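Local coordinates for transcription initiation factor IIB (PDB 5O9J), which probably excises itself from its host transcription factor by protein splicing, as a mini-intein of the HINT fold, at residues I119-K124 against F143-I148; E78-V83 against I109-L114; K30-S35 against E45-K50; I52-F57 against M66-V71. One frame throughout, in Å; residues are numbered along the deposited sequence.

Contact 1: residues I119-K124 against F143-I148; sequences ILVLAK and FIFLKI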
# COMPACT_ATOMS: atom_id res chain seq x y z
N ILE A 119 1.64 20.23 -0.31
CA ILE A 119 1.22 19.87 1.04
C ILE A 119 0.38 18.60 1.01
O ILE A 119 -0.72 18.58 0.45
CB ILE A 119 0.40 20.99 1.71
CG1 ILE A 119 1.24 22.27 1.83
CG2 ILE A 119 -0.10 20.55 3.08
CD1 ILE A 119 0.54 23.39 2.57
N LEU A 120 0.91 17.54 1.60
CA LEU A 120 0.19 16.28 1.70
C LEU A 120 -0.58 16.20 3.00
O LEU A 120 -0.18 16.76 4.02
CB LEU A 120 1.15 15.09 1.61
CG LEU A 120 1.86 14.93 0.26
CD1 LEU A 120 2.59 13.59 0.20
CD2 LEU A 120 0.86 15.06 -0.87
N VAL A 121 -1.71 15.51 2.96
CA VAL A 121 -2.48 15.26 4.17
C VAL A 121 -2.25 13.82 4.59
O VAL A 121 -2.67 12.89 3.91
CB VAL A 121 -3.98 15.52 3.96
CG1 VAL A 121 -4.73 15.40 5.29
CG2 VAL A 121 -4.19 16.90 3.35
N LEU A 122 -1.57 13.63 5.71
CA LEU A 122 -1.31 12.28 6.20
C LEU A 122 -2.20 11.99 7.37
O LEU A 122 -2.55 12.88 8.14
CB LEU A 122 0.16 12.11 6.59
CG LEU A 122 1.15 11.86 5.45
CD1 LEU A 122 1.41 13.13 4.66
CD2 LEU A 122 2.45 11.28 5.99
N ALA A 123 -2.58 10.73 7.53
CA ALA A 123 -3.28 10.32 8.73
C ALA A 123 -2.29 10.39 9.89
O ALA A 123 -1.09 10.23 9.70
CB ALA A 123 -3.86 8.93 8.59
N LYS A 124 -2.80 10.65 11.08
CA LYS A 124 -1.95 10.64 12.26
C LYS A 124 -1.87 9.21 12.80
O LYS A 124 -2.53 8.86 13.76
CB LYS A 124 -2.47 11.61 13.31
CG LYS A 124 -1.38 12.25 14.13
CD LYS A 124 -1.95 13.23 15.13
CE LYS A 124 -0.96 13.49 16.24
NZ LYS A 124 -0.59 12.22 16.92
N PHE A 143 -5.54 14.18 11.31
CA PHE A 143 -4.76 14.34 10.09
C PHE A 143 -3.68 15.40 10.28
O PHE A 143 -3.86 16.35 11.02
CB PHE A 143 -5.66 14.71 8.91
CG PHE A 143 -6.67 13.64 8.58
CD1 PHE A 143 -6.36 12.63 7.69
CD2 PHE A 143 -7.93 13.65 9.17
CE1 PHE A 143 -7.29 11.64 7.39
CE2 PHE A 143 -8.86 12.66 8.88
CZ PHE A 143 -8.53 11.66 7.98
N ILE A 144 -2.56 15.23 9.61
CA ILE A 144 -1.48 16.19 9.72
C ILE A 144 -1.06 16.64 8.33
O ILE A 144 -1.24 15.90 7.36
CB ILE A 144 -0.29 15.61 10.50
CG1 ILE A 144 0.25 14.37 9.79
CG2 ILE A 144 -0.71 15.24 11.92
CD1 ILE A 144 1.34 13.67 10.56
N PHE A 145 -0.50 17.84 8.24
CA PHE A 145 -0.18 18.45 6.95
C PHE A 145 1.32 18.65 6.79
O PHE A 145 1.94 19.41 7.54
CB PHE A 145 -0.92 19.78 6.80
CG PHE A 145 -2.41 19.64 6.87
CD1 PHE A 145 -3.05 19.50 8.09
CD2 PHE A 145 -3.17 19.62 5.72
CE1 PHE A 145 -4.42 19.35 8.15
CE2 PHE A 145 -4.55 19.48 5.78
CZ PHE A 145 -5.18 19.34 7.00
N LEU A 146 1.91 17.97 5.82
CA LEU A 146 3.35 17.95 5.69
C LEU A 146 3.80 18.24 4.27
O LEU A 146 3.29 17.64 3.31
CB LEU A 146 3.89 16.59 6.15
CG LEU A 146 3.54 16.12 7.56
CD1 LEU A 146 3.92 14.66 7.76
CD2 LEU A 146 4.19 17.00 8.64
N LYS A 147 4.75 19.17 4.14
CA LYS A 147 5.31 19.52 2.84
C LYS A 147 6.20 18.42 2.28
O LYS A 147 6.96 17.79 3.01
CB LYS A 147 6.12 20.83 2.92
CG LYS A 147 5.28 22.11 2.95
CD LYS A 147 6.18 23.36 2.85
CE LYS A 147 5.38 24.66 2.94
NZ LYS A 147 5.62 25.44 4.19
N ILE A 148 6.11 18.20 0.97
CA ILE A 148 7.04 17.32 0.29
C ILE A 148 8.43 17.97 0.24
O ILE A 148 8.56 19.13 -0.15
CB ILE A 148 6.55 16.99 -1.14
CG1 ILE A 148 5.24 16.19 -1.08
CG2 ILE A 148 7.62 16.26 -1.92
CD1 ILE A 148 4.63 15.89 -2.44
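L120 and L122 pair with L146 and I144 as the hydrogen-bonded couples of an antiparallel ladder, strands 119-123 and 143-148 running at 144° to each other with their axes 4.5 Å apart at closest approach. Of its four backbone bonds, I144 N to L122 O, at 2.8 Å, is the straightest at hydrogen (168°). I119, V121, F145 and K147 share one face. There CG2 of V121 stands 3.6 Å from CE2 of F145, while its CG1 lies over a face of that ring, and I119 CG2 comes in at the ring's edge. On the face of L120, L122 and L146, the first torsion of I144 (chi1 60°) places CG1 between backbone N and carbonyl carbon, 3.9 Å from L122 CB, and leaves CG2 to meet K124 CG at 3.8 Å. L120 instead packs its CG 3.8 Å from CG1 of I148. Cutting L120 back to an alanine would probably open a gap beside I148 CG1 and take away one of the apolar groups packed on that isoleucine. Strand 119-123 also bonds through I119 and V121 to I101 and F99 of strand 96-102, and L120 touches I82 and V84 of strand 79-84.

Contact 2: residues E78-V83 against I109-L114; sequences EMFEIV and IRVDEL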
# COMPACT_ATOMS: atom_id res chain seq x y z
N GLU A 78 10.23 1.48 -12.29
CA GLU A 78 10.49 2.62 -11.41
C GLU A 78 9.44 2.77 -10.32
O GLU A 78 8.29 2.36 -10.49
CB GLU A 78 10.55 3.91 -12.22
CG GLU A 78 9.24 4.23 -12.93
CD GLU A 78 9.05 5.71 -13.19
OE1 GLU A 78 10.04 6.47 -13.07
OE2 GLU A 78 7.91 6.12 -13.49
N MET A 79 9.84 3.35 -9.21
CA MET A 79 8.89 3.78 -8.20
C MET A 79 9.29 5.15 -7.69
O MET A 79 10.47 5.50 -7.71
CB MET A 79 8.82 2.79 -7.06
CG MET A 79 8.15 1.48 -7.42
SD MET A 79 8.05 0.45 -5.95
CE MET A 79 9.57 0.97 -5.15
N PHE A 80 8.29 5.91 -7.25
CA PHE A 80 8.53 7.23 -6.71
C PHE A 80 8.74 7.13 -5.22
O PHE A 80 7.97 6.47 -4.52
CB PHE A 80 7.37 8.17 -7.01
CG PHE A 80 7.22 8.50 -8.47
CD1 PHE A 80 6.71 7.56 -9.36
CD2 PHE A 80 7.56 9.75 -8.95
CE1 PHE A 80 6.56 7.86 -10.70
CE2 PHE A 80 7.41 10.07 -10.29
CZ PHE A 80 6.92 9.12 -11.17
N GLU A 81 9.79 7.76 -4.72
CA GLU A 81 9.95 7.93 -3.29
C GLU A 81 9.57 9.35 -2.91
O GLU A 81 10.22 10.30 -3.32
CB GLU A 81 11.37 7.61 -2.85
CG GLU A 81 11.59 7.71 -1.36
CD GLU A 81 13.05 7.62 -0.99
OE1 GLU A 81 13.82 8.50 -1.43
OE2 GLU A 81 13.43 6.67 -0.26
N ILE A 82 8.48 9.49 -2.16
CA ILE A 82 8.05 10.79 -1.64
C ILE A 82 8.63 11.00 -0.26
O ILE A 82 8.44 10.17 0.62
CB ILE A 82 6.52 10.90 -1.55
CG1 ILE A 82 5.86 10.59 -2.89
CG2 ILE A 82 6.13 12.30 -1.09
CD1 ILE A 82 4.35 10.53 -2.80
N VAL A 83 9.34 12.11 -0.06
CA VAL A 83 9.90 12.41 1.25
C VAL A 83 9.31 13.72 1.77
O VAL A 83 9.39 14.74 1.08
CB VAL A 83 11.43 12.50 1.21
CG1 VAL A 83 11.99 12.62 2.61
CG2 VAL A 83 12.01 11.28 0.51
N ILE A 109 -4.17 13.49 -5.64
CA ILE A 109 -3.27 13.77 -6.77
C ILE A 109 -2.34 12.59 -7.07
O ILE A 109 -1.70 12.06 -6.16
CB ILE A 109 -2.41 15.03 -6.51
CG1 ILE A 109 -3.30 16.24 -6.25
CG2 ILE A 109 -1.46 15.29 -7.68
CD1 ILE A 109 -4.25 16.55 -7.38
N ARG A 110 -2.27 12.18 -8.34
CA ARG A 110 -1.32 11.14 -8.76
C ARG A 110 0.10 11.50 -8.31
O ARG A 110 0.47 12.68 -8.29
CB ARG A 110 -1.37 10.95 -10.27
CG ARG A 110 -2.46 9.99 -10.72
CD ARG A 110 -2.48 9.85 -12.22
NE ARG A 110 -1.15 9.57 -12.77
CZ ARG A 110 -0.83 8.46 -13.42
NH1 ARG A 110 -1.74 7.51 -13.62
NH2 ARG A 110 0.40 8.31 -13.89
N VAL A 111 0.89 10.50 -7.94
CA VAL A 111 2.21 10.74 -7.36
C VAL A 111 3.18 11.35 -8.36
O VAL A 111 4.14 12.03 -7.96
CB VAL A 111 2.82 9.44 -6.79
CG1 VAL A 111 2.00 8.94 -5.61
CG2 VAL A 111 2.91 8.37 -7.88
N ASP A 112 2.94 11.11 -9.64
CA ASP A 112 3.84 11.63 -10.68
C ASP A 112 3.49 13.08 -11.04
O ASP A 112 4.22 13.72 -11.80
CB ASP A 112 3.81 10.74 -11.92
CG ASP A 112 2.43 10.64 -12.55
OD1 ASP A 112 1.44 11.10 -11.94
OD2 ASP A 112 2.33 10.08 -13.67
N GLU A 113 2.40 13.59 -10.48
CA GLU A 113 2.01 14.98 -10.69
C GLU A 113 2.28 15.83 -9.45
O GLU A 113 1.98 17.02 -9.42
CB GLU A 113 0.54 15.07 -11.09
CG GLU A 113 0.21 14.34 -12.39
CD GLU A 113 -1.22 14.56 -12.85
OE1 GLU A 113 -1.92 15.41 -12.25
OE2 GLU A 113 -1.65 13.89 -13.81
N LEU A 114 2.84 15.20 -8.42
CA LEU A 114 3.22 15.92 -7.22
C LEU A 114 4.48 16.75 -7.46
O LEU A 114 5.30 16.41 -8.31
CB LEU A 114 3.46 14.95 -6.07
CG LEU A 114 2.23 14.26 -5.48
CD1 LEU A 114 2.70 13.17 -4.54
CD2 LEU A 114 1.37 15.27 -4.75
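F80 and V111 mark the nearest backbone approach, 7.3 Å between their CA atoms, too wide for a strand pair: strand 79-83 meets the turn following strand 105-110 through the side chains of the strand, without a backbone bond between the segments. This is a piece of the apolar interior of the HINT fold, where a turn packs over a face of a sheet. E113 N bonds R110 O at 3.1 Å, closing the turn with V111 and D112 at its corners. From the strand, F80 and I82 both project toward it. F80 extends its ring so that CZ comes 3.6 Å from D112 CB, with the ring and carboxylate planes 85° apart, while CD1 reaches V111 CG2 at 4.2 Å. I82 rests CD1 against two neighbouring methyls, 3.6 Å from L114 CD1 and 4.0 Å from V111 CG1. With an alanine in place of F80, the CB of D112 and CG2 of V111 would probably lose apolar cover, leaving a gap between strand and turn. I151 of strand 143-154 touches both F80 and L114. D112 has CG between its backbone N and carbonyl carbon (chi1 60°), which swings the carboxylate back over the turn to R110 and also to R94. R110 grips it side-on with two nitrogens, and NH2 meets OD2 at 2.6 Å, nearly straight at hydrogen (172°), from above the carboxylate plane.

Contact 3: residues K30-S35 against E45-K50; sequences KIIENS and EIAKCK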
# COMPACT_ATOMS: atom_id res chain seq x y z
N LYS A 30 7.17 -16.34 -1.42
CA LYS A 30 7.14 -17.68 -0.84
C LYS A 30 5.85 -18.41 -1.20
O LYS A 30 5.87 -19.61 -1.50
CB LYS A 30 7.29 -17.61 0.69
CG LYS A 30 6.99 -18.91 1.41
CD LYS A 30 6.32 -18.66 2.75
CE LYS A 30 6.10 -19.96 3.51
NZ LYS A 30 4.92 -19.87 4.40
N ILE A 31 4.73 -17.69 -1.17
CA ILE A 31 3.43 -18.22 -1.56
C ILE A 31 3.37 -18.68 -3.02
O ILE A 31 2.88 -19.77 -3.34
CB ILE A 31 2.34 -17.16 -1.36
CG1 ILE A 31 2.08 -16.90 0.13
CG2 ILE A 31 1.04 -17.57 -2.01
CD1 ILE A 31 1.02 -15.85 0.33
N ILE A 32 3.85 -17.82 -3.90
CA ILE A 32 3.80 -18.11 -5.32
C ILE A 32 4.72 -19.28 -5.65
O ILE A 32 4.32 -20.23 -6.31
CB ILE A 32 4.18 -16.88 -6.15
CG1 ILE A 32 3.05 -15.85 -6.08
CG2 ILE A 32 4.42 -17.27 -7.61
CD1 ILE A 32 3.39 -14.53 -6.77
N GLU A 33 5.94 -19.22 -5.14
CA GLU A 33 6.93 -20.26 -5.43
C GLU A 33 6.52 -21.64 -4.87
O GLU A 33 7.05 -22.66 -5.30
CB GLU A 33 8.30 -19.82 -4.89
CG GLU A 33 8.88 -18.64 -5.69
CD GLU A 33 9.89 -17.80 -4.91
OE1 GLU A 33 10.28 -18.20 -3.78
OE2 GLU A 33 10.31 -16.74 -5.44
N ASN A 34 5.55 -21.65 -3.96
CA ASN A 34 5.03 -22.90 -3.38
C ASN A 34 3.65 -23.28 -3.90
O ASN A 34 3.08 -24.29 -3.48
CB ASN A 34 4.96 -22.79 -1.85
CG ASN A 34 6.33 -22.77 -1.21
OD1 ASN A 34 7.29 -23.30 -1.75
ND2 ASN A 34 6.41 -22.15 -0.03
N SER A 35 3.10 -22.48 -4.79
CA SER A 35 1.74 -22.70 -5.26
C SER A 35 1.68 -23.57 -6.51
O SER A 35 2.66 -23.67 -7.27
CB SER A 35 1.04 -21.37 -5.53
OG SER A 35 -0.16 -21.56 -6.25
N GLU A 45 1.55 -12.26 -12.32
CA GLU A 45 1.55 -13.61 -11.74
C GLU A 45 0.61 -13.64 -10.53
O GLU A 45 0.84 -12.93 -9.56
CB GLU A 45 2.95 -14.00 -11.30
CG GLU A 45 3.55 -15.21 -11.97
CD GLU A 45 5.03 -15.38 -11.63
OE1 GLU A 45 5.73 -14.35 -11.43
OE2 GLU A 45 5.50 -16.54 -11.55
N ILE A 46 -0.43 -14.46 -10.59
CA ILE A 46 -1.43 -14.49 -9.53
C ILE A 46 -1.54 -15.87 -8.90
O ILE A 46 -1.70 -16.86 -9.60
CB ILE A 46 -2.81 -14.09 -10.05
CG1 ILE A 46 -2.77 -12.67 -10.63
CG2 ILE A 46 -3.86 -14.20 -8.95
CD1 ILE A 46 -3.83 -12.42 -11.68
N ALA A 47 -1.46 -15.92 -7.57
CA ALA A 47 -1.68 -17.16 -6.84
C ALA A 47 -2.82 -16.99 -5.88
O ALA A 47 -2.86 -15.99 -5.15
CB ALA A 47 -0.43 -17.60 -6.10
N LYS A 48 -3.74 -17.94 -5.86
CA LYS A 48 -4.76 -17.93 -4.83
C LYS A 48 -4.14 -18.57 -3.60
O LYS A 48 -3.28 -19.44 -3.72
CB LYS A 48 -6.02 -18.68 -5.28
CG LYS A 48 -6.26 -19.98 -4.55
CD LYS A 48 -7.74 -20.16 -4.29
CE LYS A 48 -8.02 -21.33 -3.35
NZ LYS A 48 -9.47 -21.42 -3.00
N CYS A 49 -4.53 -18.12 -2.41
CA CYS A 49 -3.93 -18.64 -1.18
C CYS A 49 -4.96 -18.97 -0.09
O CYS A 49 -6.10 -18.51 -0.12
CB CYS A 49 -2.89 -17.66 -0.64
SG CYS A 49 -3.52 -16.02 -0.24
N LYS A 50 -4.52 -19.77 0.88
CA LYS A 50 -5.38 -20.26 1.95
C LYS A 50 -4.76 -19.99 3.32
O LYS A 50 -3.56 -20.17 3.52
CB LYS A 50 -5.61 -21.77 1.80
CG LYS A 50 -6.31 -22.20 0.52
CD LYS A 50 -7.70 -21.60 0.39
CE LYS A 50 -8.74 -22.70 0.12
NZ LYS A 50 -10.08 -22.17 -0.23
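E45 begins the strand's approach to the helix by placing its carboxylate oxygen OE2 4.2 Å from CG2 of I32, while its backbone O lies 4.1 Å from CD1 of the same isoleucine. These are van der Waals contacts: the polar end of E45 is held elsewhere, OE1 in a salt bridge with R73. I46 points to the other face of the sheet, among side chains of strands 38-41 and 70-75. A47 then presents only a methyl group, and three helix-side residues gather on it. I32 CG1 is nearest at 3.9 Å, S35 OG follows at 4.0 Å, and I31 CG2 lies 4.3 Å from the same CB. The small side chain goes with the close backbone approach here, 5.8 Å between the CA atoms of I32 and A47. S35 has OG anti to its own N (chi1 167°), a setting in which the hydroxyl both rests against A47 and bonds N of N37. K48 points away again. C49 returns to the helix, its CB 4.2 Å from CG2 of I31; that methyl, anti to the backbone N of I31, lies near both A47 and C49. Alternation along the strand thus turns E45, A47 and C49 to the helix. The arrangement is alpha-on-beta packing, with the end of helix 24-33 lying on one face of an antiparallel sheet in this mainly beta HINT domain.

Contact 4: residues I52-F57 against M66-V71; sequences IEVIAF and MPVSEV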
# COMPACT_ATOMS: atom_id res chain seq x y z
N ILE A 52 -4.40 -17.19 5.06
CA ILE A 52 -3.67 -15.96 5.29
C ILE A 52 -4.61 -14.78 5.50
O ILE A 52 -5.58 -14.58 4.76
CB ILE A 52 -2.72 -15.66 4.13
CG1 ILE A 52 -1.58 -16.68 4.16
CG2 ILE A 52 -2.18 -14.24 4.23
CD1 ILE A 52 -0.37 -16.27 3.41
N GLU A 53 -4.32 -14.01 6.54
CA GLU A 53 -5.10 -12.84 6.88
C GLU A 53 -4.19 -11.64 7.08
O GLU A 53 -3.08 -11.78 7.58
CB GLU A 53 -5.93 -13.10 8.14
CG GLU A 53 -6.76 -14.37 8.10
CD GLU A 53 -7.79 -14.45 9.21
OE1 GLU A 53 -7.55 -13.89 10.30
OE2 GLU A 53 -8.85 -15.08 8.99
N VAL A 54 -4.66 -10.46 6.68
CA VAL A 54 -3.89 -9.24 6.87
C VAL A 54 -4.73 -8.21 7.63
O VAL A 54 -5.96 -8.28 7.64
CB VAL A 54 -3.43 -8.67 5.52
CG1 VAL A 54 -4.61 -8.09 4.74
CG2 VAL A 54 -2.32 -7.64 5.69
N ILE A 55 -4.06 -7.26 8.28
CA ILE A 55 -4.78 -6.18 8.95
C ILE A 55 -5.37 -5.25 7.91
O ILE A 55 -4.67 -4.76 7.04
CB ILE A 55 -3.88 -5.35 9.90
CG1 ILE A 55 -3.41 -6.21 11.07
CG2 ILE A 55 -4.63 -4.12 10.41
CD1 ILE A 55 -4.56 -6.80 11.89
N ALA A 56 -6.67 -5.04 7.99
CA ALA A 56 -7.35 -4.17 7.06
C ALA A 56 -8.49 -3.47 7.77
O ALA A 56 -8.91 -3.87 8.84
CB ALA A 56 -7.86 -4.95 5.87
N PHE A 57 -8.97 -2.41 7.14
CA PHE A 57 -10.12 -1.66 7.61
C PHE A 57 -11.40 -2.18 6.94
O PHE A 57 -11.63 -1.92 5.76
CB PHE A 57 -9.92 -0.18 7.31
CG PHE A 57 -10.99 0.68 7.83
CD1 PHE A 57 -10.97 1.12 9.16
CD2 PHE A 57 -12.04 1.03 7.01
CE1 PHE A 57 -11.99 1.92 9.62
CE2 PHE A 57 -13.04 1.82 7.47
CZ PHE A 57 -13.03 2.28 8.77
N MET A 66 -8.35 -9.71 8.19
CA MET A 66 -9.28 -10.07 7.11
C MET A 66 -8.60 -11.02 6.13
O MET A 66 -7.44 -10.82 5.78
CB MET A 66 -9.75 -8.83 6.34
CG MET A 66 -10.51 -7.79 7.17
SD MET A 66 -12.19 -8.33 7.55
CE MET A 66 -12.94 -8.31 5.93
N PRO A 67 -9.34 -12.05 5.69
CA PRO A 67 -8.86 -13.04 4.71
C PRO A 67 -8.29 -12.42 3.45
O PRO A 67 -8.90 -11.54 2.85
CB PRO A 67 -10.12 -13.84 4.38
CG PRO A 67 -10.94 -13.77 5.61
CD PRO A 67 -10.71 -12.36 6.14
N VAL A 68 -7.12 -12.91 3.04
CA VAL A 68 -6.57 -12.62 1.72
C VAL A 68 -6.99 -13.76 0.79
O VAL A 68 -6.81 -14.93 1.13
CB VAL A 68 -5.04 -12.48 1.76
CG1 VAL A 68 -4.47 -12.22 0.35
CG2 VAL A 68 -4.63 -11.37 2.73
N SER A 69 -7.56 -13.43 -0.36
CA SER A 69 -8.05 -14.47 -1.26
C SER A 69 -6.96 -14.91 -2.23
O SER A 69 -6.82 -16.09 -2.52
CB SER A 69 -9.27 -13.98 -2.03
OG SER A 69 -8.97 -12.78 -2.70
N GLU A 70 -6.20 -13.94 -2.74
CA GLU A 70 -5.11 -14.23 -3.66
C GLU A 70 -3.99 -13.20 -3.51
O GLU A 70 -4.20 -12.11 -2.96
CB GLU A 70 -5.62 -14.27 -5.11
CG GLU A 70 -6.27 -12.98 -5.57
CD GLU A 70 -6.80 -13.03 -7.00
OE1 GLU A 70 -7.26 -14.10 -7.46
OE2 GLU A 70 -6.76 -11.97 -7.66
N VAL A 71 -2.80 -13.54 -3.99
CA VAL A 71 -1.69 -12.60 -4.01
C VAL A 71 -1.15 -12.53 -5.42
O VAL A 71 -1.38 -13.44 -6.22
CB VAL A 71 -0.56 -12.99 -3.04
CG1 VAL A 71 -1.08 -13.11 -1.61
CG2 VAL A 71 0.09 -14.29 -3.49
O HOH W 1 -5.74 -16.71 2.62
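V54 and V68 meet because of how each is turned about its first bond: V54 (chi1 71°) holds CG1 between backbone N and carbonyl carbon, and V68 (chi1 178°) holds CG2 anti to the carbonyl carbon, so that the two methyls come within 3.8 Å. CG2 of I52 meets the same V68 methyl at 4.1 Å. M66 sets CG 4.1 Å from CB of A56. On the other side of the strands, E53 and P67 run side by side, OE2 of E53 reaching CG of P67 at 4.2 Å. The backbone frames these contacts as an antiparallel hairpin of strands 52-57 and 63-67. V54 and M66 form a hydrogen-bonded pair that exchanges two bonds, and E53 with P67 is the non-hydrogen-bonded pair after it, a place where the proline's missing N-H costs no cross-strand bond. One pair further on, V68 N meets I52 O at 2.8 Å, almost straight at hydrogen (177°), though tilted from the carbonyl plane. Where a return bond would fall, a water takes over: it accepts from I52 N at 2.8 Å and lies 2.6 Å from V68 O, in place to donate to it. The chemistry is therefore divided: direct peptide bonds and one bridging water link the polar backbone groups at this end of the ladder, while the buried valines and I52 close over it with purely apolar contacts as the chain leaves toward strand 70-75.

Overall arrangement
Contacts 1 and 2 form one continuous core in one half of the chain: L120 CD2 lies 3.9 Å from L114 CD2, with strands 143-154 and 79-84 adjacent in one sheet. Contacts 3 and 4 form a second group, about 14 Å between centres. There A47 O and V71 N, 2.7 Å apart, probably share a hydrogen bond, and I31 CD1 packs 3.4 Å from I52 CD1. The groups lie on opposite sides of the chain's centre. Contacts 1 and 3 are the most distant, with centres about 36 Å apart. Bound 1,4-diethylene dioxide, probably from the crystallisation liquor, lies about 3 Å from the side chain of K147, about 4 Å from I31 and about 5 Å from I52.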